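Local coordinates for protein cytochrome P450 268A2 Cyp268A2 (Mycobacterium marinum, PDB 6BLD) that belongs to the cytochrome P450 family, binding protoporphyrin IX with its iron in a largely helical fold beside a pocket occupied by (3E,5E)-6,10-dimethylundeca-3,5,9-trien-2-one, at residues A[150-153]-A[154-157]; A[161-164]-A[165-169]; A[325-328]-A[329-332]. All blocks are in the same frame, centred on the assembly; numbering follows the deposited sequence.

How the interactions relate
From the N terminus the chain first reaches interaction 1, where strand 151-152, paired with strand 411-418, turns into the short helix 153-158 through an aspartate cap. Interaction 2 comes almost at once, inside helix 160-170; their centres are about 18 Å apart, and the two meet only through the chain itself. Interaction 3 comes much later, at the turn that leads strand 324-326 into strand 331-335 of the mixed sheet, about 39 Å from interaction 2 between centres and on the opposite side of the chain's centre. Each contact joins consecutive residues, and they follow in series, with no nesting or crossing: a helix start, a helix interior and a strand-to-strand turn.

Interaction 1 of 3, residues A[150-153]-A[154-157]; sequences GVDF and VEHC
Val151 lays its CG2 methyl over one face of the His156 imidazole, almost above the middle: CG2 stands 3.5 Å from the ring centroid and 14° off the normal, a CH-pi contact. The two side chains cross at about a right angle, and a branched residue suits the place because CG2, anti to the backbone N, reaches the ring while CG1 approaches His156 CG more distantly. The next residue, Asp152, is the N-cap of helix 153-158. Its OD2 accepts from Glu155 N at 3.0 Å, with the donor well above the carboxylate plane, and its OD1 takes a weak bond from Val154 N at 3.2 Å. OD1 also accepts from Met415 N, so the carboxylate ties the helix start to a neighbouring strand as well. Further along, Cys157 bends back over Phe153: its CB lies over the ring face, 4.1 Å from the centroid, while SG approaches obliquely and comes within 3.5 Å of Phe153 CE1. Glu155 turns away to a salt bridge with Lys159. Strand 411-418 pairs with residues 150-153, helix 123-147 packs on Val151 and His156, and Phe153, an apolar ring suited to its buried site, packs on helices 247-278 and 375-392 and on strand 411-418.

Interaction 2 of 3, residues A[161-164]-A[165-169]; sequences LPIR and TLSDM
Thr165 and Ser167 both turn their hydroxyls back onto the carbonyls one turn earlier in helix 160-170, an alpha helix of the cytochrome P450 fold. Thr165 OG1 donates to Leu161 O at 2.7 Å, while Thr165 N bonds to the same oxygen from the other face of its carbonyl plane. Ser167 repeats the pattern at Ile163 O: the amide and the hydroxyl come from opposite faces, with Ser167 OG 2.6 Å from the oxygen. Each carbonyl is therefore gripped twice. In both residues the hydroxyl lies beside the backbone N and anti to the carbonyl carbon (chi1 -49° in Thr165), which turns it back toward the preceding turn. Short polar side chains suit these buried positions, since the helix itself supplies their acceptors. Leu161 CD1 lies 3.7 Å from Thr165 OG1.

The next shell fixes the helix from several sides. Pro162 and Leu166 face helix 247-278, and Leu166, whose branched apolar chain suits this buried face, comes to about 5 Å from the bound protoporphyrin IX. Thr165 also packs on helices 375-392 and 123-147; Ile163 packs on helix 177-186 and on Asn262 of helix 247-278. On the more exposed flank, Asp168 forms a salt bridge with Arg177 through OD1 and a hydrogen bond with Asn136 through OD2, tying this helix to two others. Arg164, extended from CG to NE, packs on Asn136 and Ile140 of helix 123-147, and its guanidinium makes long, weak ion pairs with Glu143 and Glu160. Pro162 suits the first turn, where its nitrogen is not needed as a donor; Pro162 O accepts from Leu166 N at 2.8 Å. Ile163, with CG1 anti to its backbone N (chi1 -175°), brings its CD1 methyl to 3.4 Å from Ser167 OG.

Interaction 3 of 3, residues A[325-328]-A[329-332]; sequences LIRA and GEKV
Glu330 OE1 is gripped by two donors: Arg327 N, at 2.9 Å with an N-H...O angle of 166°, and the indole NE1 of Trp62. The amide of Arg327 meets OE1 from above the carboxylate plane, 52° out of it. Glu330 closes the type II beta turn that runs from Arg327 and links strand 324-326, paired with 319-321, to strand 331-335 of the mixed sheet. Its own N donates to Arg327 O at 3.2 Å, clasping both polar backbone atoms of Arg327. The Glu330 chain, extended beyond CG, lies side by side with that of Arg327, and OE1 brushes Arg327 CB at 3.5 Å; the guanidinium, however, leads away to a long, weak ion pair with Asp318. Gly329 occupies the third position of the turn with a positive phi of 90°, where a CB would clash with Ala328 O, which accounts for the glycine. The CG2 methyls of Ile326 and Val332 meet at 3.8 Å, their side chains crossing at about a right angle; both branched residues pack against Phe80, Ile326 also on Trp62 and Val332 on Val64. Glu330 OE2 forms a salt bridge with Arg9 and a hydrogen bond with Ser7. These bonds join the turn to strand 61-64 and the start of the chain. With several donors and a positive charge around it, the buried carboxylate is probably stabilised in its ionised form.

Interaction 1 of 3, residues A[150-153]-A[154-157]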
ATOM      1  N   GLY A 150     -26.983   2.900   4.254  1.00 39.96           N
ATOM      2  CA  GLY A 150     -26.695   4.229   3.763  1.00 38.84           C
ATOM      3  C   GLY A 150     -25.502   4.904   4.401  1.00 37.11           C
ATOM      4  O   GLY A 150     -25.141   6.011   3.981  1.00 37.25           O
ATOM      5  N   VAL A 151     -24.877   4.279   5.396  1.00 35.79           N
ATOM      6  CA  VAL A 151     -23.734   4.884   6.066  1.00 35.32           C
ATOM      7  C   VAL A 151     -22.467   4.649   5.247  1.00 33.72           C
ATOM      8  O   VAL A 151     -22.399   3.764   4.390  1.00 33.58           O
ATOM      9  CB  VAL A 151     -23.591   4.340   7.500  1.00 36.75           C
ATOM     10  CG1 VAL A 151     -22.787   3.048   7.510  1.00 36.39           C
ATOM     11  CG2 VAL A 151     -22.961   5.384   8.409  1.00 37.36           C
ATOM     12  N   ASP A 152     -21.451   5.467   5.514  1.00 32.23           N
ATOM     13  CA  ASP A 152     -20.190   5.374   4.788  1.00 30.03           C
ATOM     14  C   ASP A 152     -19.447   4.104   5.190  1.00 28.33           C
ATOM     15  O   ASP A 152     -19.120   3.911   6.365  1.00 28.35           O
ATOM     16  CB  ASP A 152     -19.332   6.607   5.059  1.00 29.61           C
ATOM     17  CG  ASP A 152     -17.946   6.499   4.450  1.00 28.73           C
ATOM     18  OD1 ASP A 152     -17.827   5.961   3.329  1.00 28.44           O
ATOM     19  OD2 ASP A 152     -16.976   6.956   5.090  1.00 28.54           O
ATOM     20  N   PHE A 153     -19.179   3.242   4.207  1.00 27.07           N
ATOM     21  CA  PHE A 153     -18.497   1.982   4.484  1.00 26.57           C
ATOM     22  C   PHE A 153     -17.033   2.195   4.847  1.00 25.85           C
ATOM     23  O   PHE A 153     -16.456   1.387   5.584  1.00 25.61           O
ATOM     24  CB  PHE A 153     -18.615   1.053   3.275  1.00 26.12           C
ATOM     25  CG  PHE A 153     -17.956  -0.282   3.464  1.00 25.43           C
ATOM     26  CD1 PHE A 153     -18.533  -1.248   4.272  1.00 26.21           C
ATOM     27  CD2 PHE A 153     -16.762  -0.577   2.824  1.00 24.49           C
ATOM     28  CE1 PHE A 153     -17.930  -2.481   4.441  1.00 25.89           C
ATOM     29  CE2 PHE A 153     -16.154  -1.807   2.990  1.00 24.31           C
ATOM     30  CZ  PHE A 153     -16.739  -2.760   3.801  1.00 24.96           C
ATOM     31  N   VAL A 154     -16.419   3.269   4.349  1.00 25.93           N
ATOM     32  CA  VAL A 154     -15.000   3.499   4.607  1.00 26.10           C
ATOM     33  C   VAL A 154     -14.771   3.836   6.075  1.00 27.88           C
ATOM     34  O   VAL A 154     -13.913   3.244   6.740  1.00 27.02           O
ATOM     35  CB  VAL A 154     -14.458   4.605   3.684  1.00 25.39           C
ATOM     36  CG1 VAL A 154     -13.016   4.935   4.046  1.00 24.63           C
ATOM     37  CG2 VAL A 154     -14.565   4.184   2.227  1.00 25.07           C
ATOM     38  N   GLU A 155     -15.538   4.791   6.605  1.00 30.26           N
ATOM     39  CA  GLU A 155     -15.319   5.242   7.975  1.00 31.92           C
ATOM     40  C   GLU A 155     -15.834   4.246   9.005  1.00 32.46           C
ATOM     41  O   GLU A 155     -15.253   4.130  10.090  1.00 32.66           O
ATOM     42  CB  GLU A 155     -15.979   6.604   8.190  1.00 34.10           C
ATOM     43  CG  GLU A 155     -15.358   7.427   9.309  1.00 35.92           C
ATOM     44  CD  GLU A 155     -14.002   7.998   8.932  1.00 36.91           C
ATOM     45  OE1 GLU A 155     -13.659   7.989   7.730  1.00 37.16           O
ATOM     46  OE2 GLU A 155     -13.280   8.461   9.840  1.00 37.79           O
ATOM     47  N   HIS A 156     -16.906   3.521   8.694  1.00 32.15           N
ATOM     48  CA  HIS A 156     -17.543   2.631   9.653  1.00 33.69           C
ATOM     49  C   HIS A 156     -17.066   1.188   9.555  1.00 32.52           C
ATOM     50  O   HIS A 156     -17.554   0.341  10.309  1.00 33.60           O
ATOM     51  CB  HIS A 156     -19.065   2.681   9.481  1.00 36.51           C
ATOM     52  CG  HIS A 156     -19.691   3.930  10.018  1.00 39.24           C
ATOM     53  ND1 HIS A 156     -19.378   5.183   9.539  1.00 39.53           N
ATOM     54  CD2 HIS A 156     -20.607   4.119  10.997  1.00 40.87           C
ATOM     55  CE1 HIS A 156     -20.075   6.091  10.198  1.00 40.55           C
ATOM     56  NE2 HIS A 156     -20.829   5.471  11.088  1.00 41.26           N
ATOM     57  N   CYS A 157     -16.128   0.882   8.658  1.00 30.43           N
ATOM     58  CA  CYS A 157     -15.684  -0.498   8.508  1.00 29.52           C
ATOM     59  C   CYS A 157     -14.282  -0.605   7.917  1.00 27.73           C
ATOM     60  O   CYS A 157     -13.392  -1.200   8.532  1.00 27.73           O
ATOM     61  CB  CYS A 157     -16.671  -1.279   7.638  1.00 30.06           C
ATOM     62  SG  CYS A 157     -16.259  -3.028   7.443  1.00 30.01           S
TER

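Interaction 2 of 3, residues A[161-164]-A[165-169]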
ATOM      1  N   LEU A 161     -10.788  -2.041  11.004  1.00 23.22           N
ATOM      2  CA  LEU A 161     -10.029  -3.262  11.262  1.00 23.35           C
ATOM      3  C   LEU A 161      -8.521  -3.054  11.127  1.00 22.28           C
ATOM      4  O   LEU A 161      -7.767  -3.567  11.963  1.00 22.36           O
ATOM      5  CB  LEU A 161     -10.489  -4.397  10.343  1.00 24.01           C
ATOM      6  CG  LEU A 161      -9.846  -5.749  10.668  1.00 24.40           C
ATOM      7  CD1 LEU A 161     -10.131  -6.138  12.111  1.00 25.80           C
ATOM      8  CD2 LEU A 161     -10.317  -6.833   9.715  1.00 24.38           C
ATOM      9  N   PRO A 162      -8.029  -2.337  10.105  1.00 21.19           N
ATOM     10  CA  PRO A 162      -6.574  -2.111  10.038  1.00 20.71           C
ATOM     11  C   PRO A 162      -6.006  -1.395  11.252  1.00 21.06           C
ATOM     12  O   PRO A 162      -4.955  -1.804  11.759  1.00 21.59           O
ATOM     13  CB  PRO A 162      -6.412  -1.281   8.756  1.00 19.99           C
ATOM     14  CG  PRO A 162      -7.552  -1.689   7.913  1.00 19.96           C
ATOM     15  CD  PRO A 162      -8.693  -1.878   8.870  1.00 20.77           C
ATOM     16  N   ILE A 163      -6.666  -0.343  11.742  1.00 21.09           N
ATOM     17  CA  ILE A 163      -6.096   0.415  12.853  1.00 21.25           C
ATOM     18  C   ILE A 163      -6.186  -0.382  14.150  1.00 22.74           C
ATOM     19  O   ILE A 163      -5.281  -0.324  14.991  1.00 22.46           O
ATOM     20  CB  ILE A 163      -6.769   1.797  12.977  1.00 21.13           C
ATOM     21  CG1 ILE A 163      -6.074   2.632  14.055  1.00 21.12           C
ATOM     22  CG2 ILE A 163      -8.254   1.669  13.276  1.00 21.84           C
ATOM     23  CD1 ILE A 163      -4.615   2.926  13.763  1.00 20.56           C
ATOM     24  N   ARG A 164      -7.264  -1.149  14.329  1.00 24.25           N
ATOM     25  CA  ARG A 164      -7.374  -1.990  15.516  1.00 26.30           C
ATOM     26  C   ARG A 164      -6.312  -3.081  15.513  1.00 27.21           C
ATOM     27  O   ARG A 164      -5.667  -3.331  16.538  1.00 27.75           O
ATOM     28  CB  ARG A 164      -8.772  -2.600  15.601  1.00 26.98           C
ATOM     29  CG  ARG A 164      -9.848  -1.615  16.015  1.00 27.75           C
ATOM     30  CD  ARG A 164     -11.023  -2.331  16.651  1.00 29.39           C
ATOM     31  NE  ARG A 164     -12.238  -1.524  16.617  1.00 30.59           N
ATOM     32  CZ  ARG A 164     -13.401  -1.909  17.133  1.00 31.98           C
ATOM     33  NH1 ARG A 164     -13.504  -3.092  17.721  1.00 32.56           N
ATOM     34  NH2 ARG A 164     -14.459  -1.113  17.059  1.00 32.65           N
ATOM     35  N   THR A 165      -6.110  -3.733  14.365  1.00 27.73           N
ATOM     36  CA  THR A 165      -5.073  -4.753  14.262  1.00 29.28           C
ATOM     37  C   THR A 165      -3.686  -4.146  14.425  1.00 30.80           C
ATOM     38  O   THR A 165      -2.827  -4.719  15.107  1.00 31.03           O
ATOM     39  CB  THR A 165      -5.182  -5.477  12.920  1.00 28.36           C
ATOM     40  OG1 THR A 165      -6.538  -5.888  12.703  1.00 28.58           O
ATOM     41  CG2 THR A 165      -4.276  -6.695  12.897  1.00 28.35           C
ATOM     42  N   LEU A 166      -3.450  -2.986  13.808  1.00 31.37           N
ATOM     43  CA  LEU A 166      -2.158  -2.319  13.935  1.00 31.94           C
ATOM     44  C   LEU A 166      -1.897  -1.902  15.377  1.00 32.58           C
ATOM     45  O   LEU A 166      -0.847  -2.220  15.948  1.00 32.74           O
ATOM     46  CB  LEU A 166      -2.108  -1.106  13.003  1.00 32.15           C
ATOM     47  CG  LEU A 166      -0.817  -0.287  12.899  1.00 31.95           C
ATOM     48  CD1 LEU A 166      -0.526   0.469  14.190  1.00 32.60           C
ATOM     49  CD2 LEU A 166       0.357  -1.174  12.515  1.00 31.80           C
ATOM     50  N   SER A 167      -2.850  -1.191  15.986  1.00 33.18           N
ATOM     51  CA  SER A 167      -2.636  -0.664  17.329  1.00 35.48           C
ATOM     52  C   SER A 167      -2.518  -1.775  18.365  1.00 37.53           C
ATOM     53  O   SER A 167      -1.818  -1.609  19.370  1.00 38.34           O
ATOM     54  CB  SER A 167      -3.767   0.292  17.706  1.00 37.08           C
ATOM     55  OG  SER A 167      -4.043   1.196  16.651  1.00 37.34           O
ATOM     56  N   ASP A 168      -3.193  -2.907  18.147  1.00 38.05           N
ATOM     57  CA  ASP A 168      -3.063  -4.024  19.076  1.00 39.13           C
ATOM     58  C   ASP A 168      -1.653  -4.598  19.052  1.00 39.95           C
ATOM     59  O   ASP A 168      -1.132  -5.029  20.088  1.00 40.60           O
ATOM     60  CB  ASP A 168      -4.089  -5.109  18.745  1.00 38.20           C
ATOM     61  CG  ASP A 168      -5.457  -4.816  19.327  1.00 37.64           C
ATOM     62  OD1 ASP A 168      -5.546  -3.987  20.256  1.00 37.78           O
ATOM     63  OD2 ASP A 168      -6.445  -5.417  18.853  1.00 37.31           O
ATOM     64  N   MET A 169      -1.017  -4.608  17.880  1.00 40.76           N
ATOM     65  CA  MET A 169       0.336  -5.141  17.770  1.00 43.35           C
ATOM     66  C   MET A 169       1.364  -4.171  18.339  1.00 45.81           C
ATOM     67  O   MET A 169       2.230  -4.564  19.126  1.00 47.07           O
ATOM     68  CB  MET A 169       0.658  -5.456  16.309  1.00 42.61           C
ATOM     69  CG  MET A 169      -0.223  -6.527  15.700  1.00 42.80           C
ATOM     70  SD  MET A 169       0.126  -6.771  13.951  1.00 41.67           S
ATOM     71  CE  MET A 169       1.914  -6.896  13.975  1.00 40.65           C
TER

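Interaction 3 of 3, residues A[325-328]-A[329-332]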
ATOM      1  N   LEU A 325      18.071   0.115 -22.681  1.00 26.37           N
ATOM      2  CA  LEU A 325      19.243   0.151 -21.809  1.00 25.53           C
ATOM      3  C   LEU A 325      19.022   1.220 -20.746  1.00 24.21           C
ATOM      4  O   LEU A 325      19.249   2.409 -20.984  1.00 24.32           O
ATOM      5  CB  LEU A 325      20.508   0.419 -22.615  1.00 26.52           C
ATOM      6  CG  LEU A 325      21.812   0.426 -21.814  1.00 26.92           C
ATOM      7  CD1 LEU A 325      22.055  -0.930 -21.169  1.00 26.61           C
ATOM      8  CD2 LEU A 325      22.985   0.821 -22.700  1.00 28.43           C
ATOM      9  N   ILE A 326      18.568   0.796 -19.568  1.00 22.58           N
ATOM     10  CA  ILE A 326      18.463   1.706 -18.436  1.00 21.26           C
ATOM     11  C   ILE A 326      19.864   2.079 -17.973  1.00 21.54           C
ATOM     12  O   ILE A 326      20.723   1.208 -17.779  1.00 21.73           O
ATOM     13  CB  ILE A 326      17.648   1.067 -17.303  1.00 19.98           C
ATOM     14  CG1 ILE A 326      16.236   0.727 -17.787  1.00 19.06           C
ATOM     15  CG2 ILE A 326      17.597   1.989 -16.094  1.00 19.12           C
ATOM     16  CD1 ILE A 326      15.474  -0.187 -16.853  1.00 18.83           C
ATOM     17  N   ARG A 327      20.108   3.372 -17.805  1.00 21.24           N
ATOM     18  CA  ARG A 327      21.424   3.854 -17.419  1.00 22.48           C
ATOM     19  C   ARG A 327      21.545   3.949 -15.902  1.00 21.07           C
ATOM     20  O   ARG A 327      20.554   4.083 -15.181  1.00 20.68           O
ATOM     21  CB  ARG A 327      21.707   5.217 -18.051  1.00 24.14           C
ATOM     22  CG  ARG A 327      21.600   5.229 -19.564  1.00 26.55           C
ATOM     23  CD  ARG A 327      22.711   4.414 -20.201  1.00 29.43           C
ATOM     24  NE  ARG A 327      22.909   4.772 -21.603  1.00 32.55           N
ATOM     25  CZ  ARG A 327      23.930   4.357 -22.343  1.00 34.84           C
ATOM     26  NH1 ARG A 327      24.854   3.565 -21.817  1.00 35.45           N
ATOM     27  NH2 ARG A 327      24.028   4.732 -23.611  1.00 36.22           N
ATOM     28  N   ALA A 328      22.787   3.875 -15.427  1.00 20.77           N
ATOM     29  CA  ALA A 328      23.056   3.989 -13.999  1.00 20.12           C
ATOM     30  C   ALA A 328      22.602   5.348 -13.480  1.00 19.56           C
ATOM     31  O   ALA A 328      22.891   6.386 -14.084  1.00 20.02           O
ATOM     32  CB  ALA A 328      24.546   3.788 -13.724  1.00 20.81           C
ATOM     33  N   GLY A 329      21.886   5.335 -12.359  1.00 18.54           N
ATOM     34  CA  GLY A 329      21.371   6.548 -11.763  1.00 18.00           C
ATOM     35  C   GLY A 329      19.992   6.964 -12.229  1.00 16.97           C
ATOM     36  O   GLY A 329      19.448   7.942 -11.700  1.00 16.24           O
ATOM     37  N   GLU A 330      19.407   6.260 -13.192  1.00 16.40           N
ATOM     38  CA  GLU A 330      18.096   6.617 -13.714  1.00 17.70           C
ATOM     39  C   GLU A 330      16.994   5.983 -12.872  1.00 16.81           C
ATOM     40  O   GLU A 330      17.157   4.895 -12.313  1.00 15.28           O
ATOM     41  CB  GLU A 330      17.962   6.186 -15.176  1.00 18.75           C
ATOM     42  CG  GLU A 330      18.895   6.942 -16.117  1.00 20.19           C
ATOM     43  CD  GLU A 330      18.576   6.712 -17.584  1.00 21.08           C
ATOM     44  OE1 GLU A 330      18.241   5.567 -17.954  1.00 21.12           O
ATOM     45  OE2 GLU A 330      18.672   7.678 -18.371  1.00 22.09           O
ATOM     46  N   LYS A 331      15.867   6.684 -12.780  1.00 16.62           N
ATOM     47  CA  LYS A 331      14.734   6.206 -12.001  1.00 15.95           C
ATOM     48  C   LYS A 331      13.923   5.192 -12.799  1.00 15.96           C
ATOM     49  O   LYS A 331      13.731   5.337 -14.009  1.00 16.56           O
ATOM     50  CB  LYS A 331      13.842   7.375 -11.583  1.00 16.05           C
ATOM     51  CG  LYS A 331      14.476   8.299 -10.557  1.00 17.14           C
ATOM     52  CD  LYS A 331      13.519   9.406 -10.144  1.00 18.19           C
ATOM     53  CE  LYS A 331      14.185  10.384  -9.191  1.00 19.63           C
ATOM     54  NZ  LYS A 331      13.228  11.411  -8.693  1.00 20.29           N
ATOM     55  N   VAL A 332      13.443   4.161 -12.106  1.00 15.35           N
ATOM     56  CA  VAL A 332      12.694   3.064 -12.711  1.00 15.14           C
ATOM     57  C   VAL A 332      11.432   2.854 -11.886  1.00 14.46           C
ATOM     58  O   VAL A 332      11.516   2.475 -10.713  1.00 13.86           O
ATOM     59  CB  VAL A 332      13.527   1.771 -12.773  1.00 16.06           C
ATOM     60  CG1 VAL A 332      12.699   0.632 -13.331  1.00 16.60           C
ATOM     61  CG2 VAL A 332      14.785   1.984 -13.611  1.00 16.99           C
TER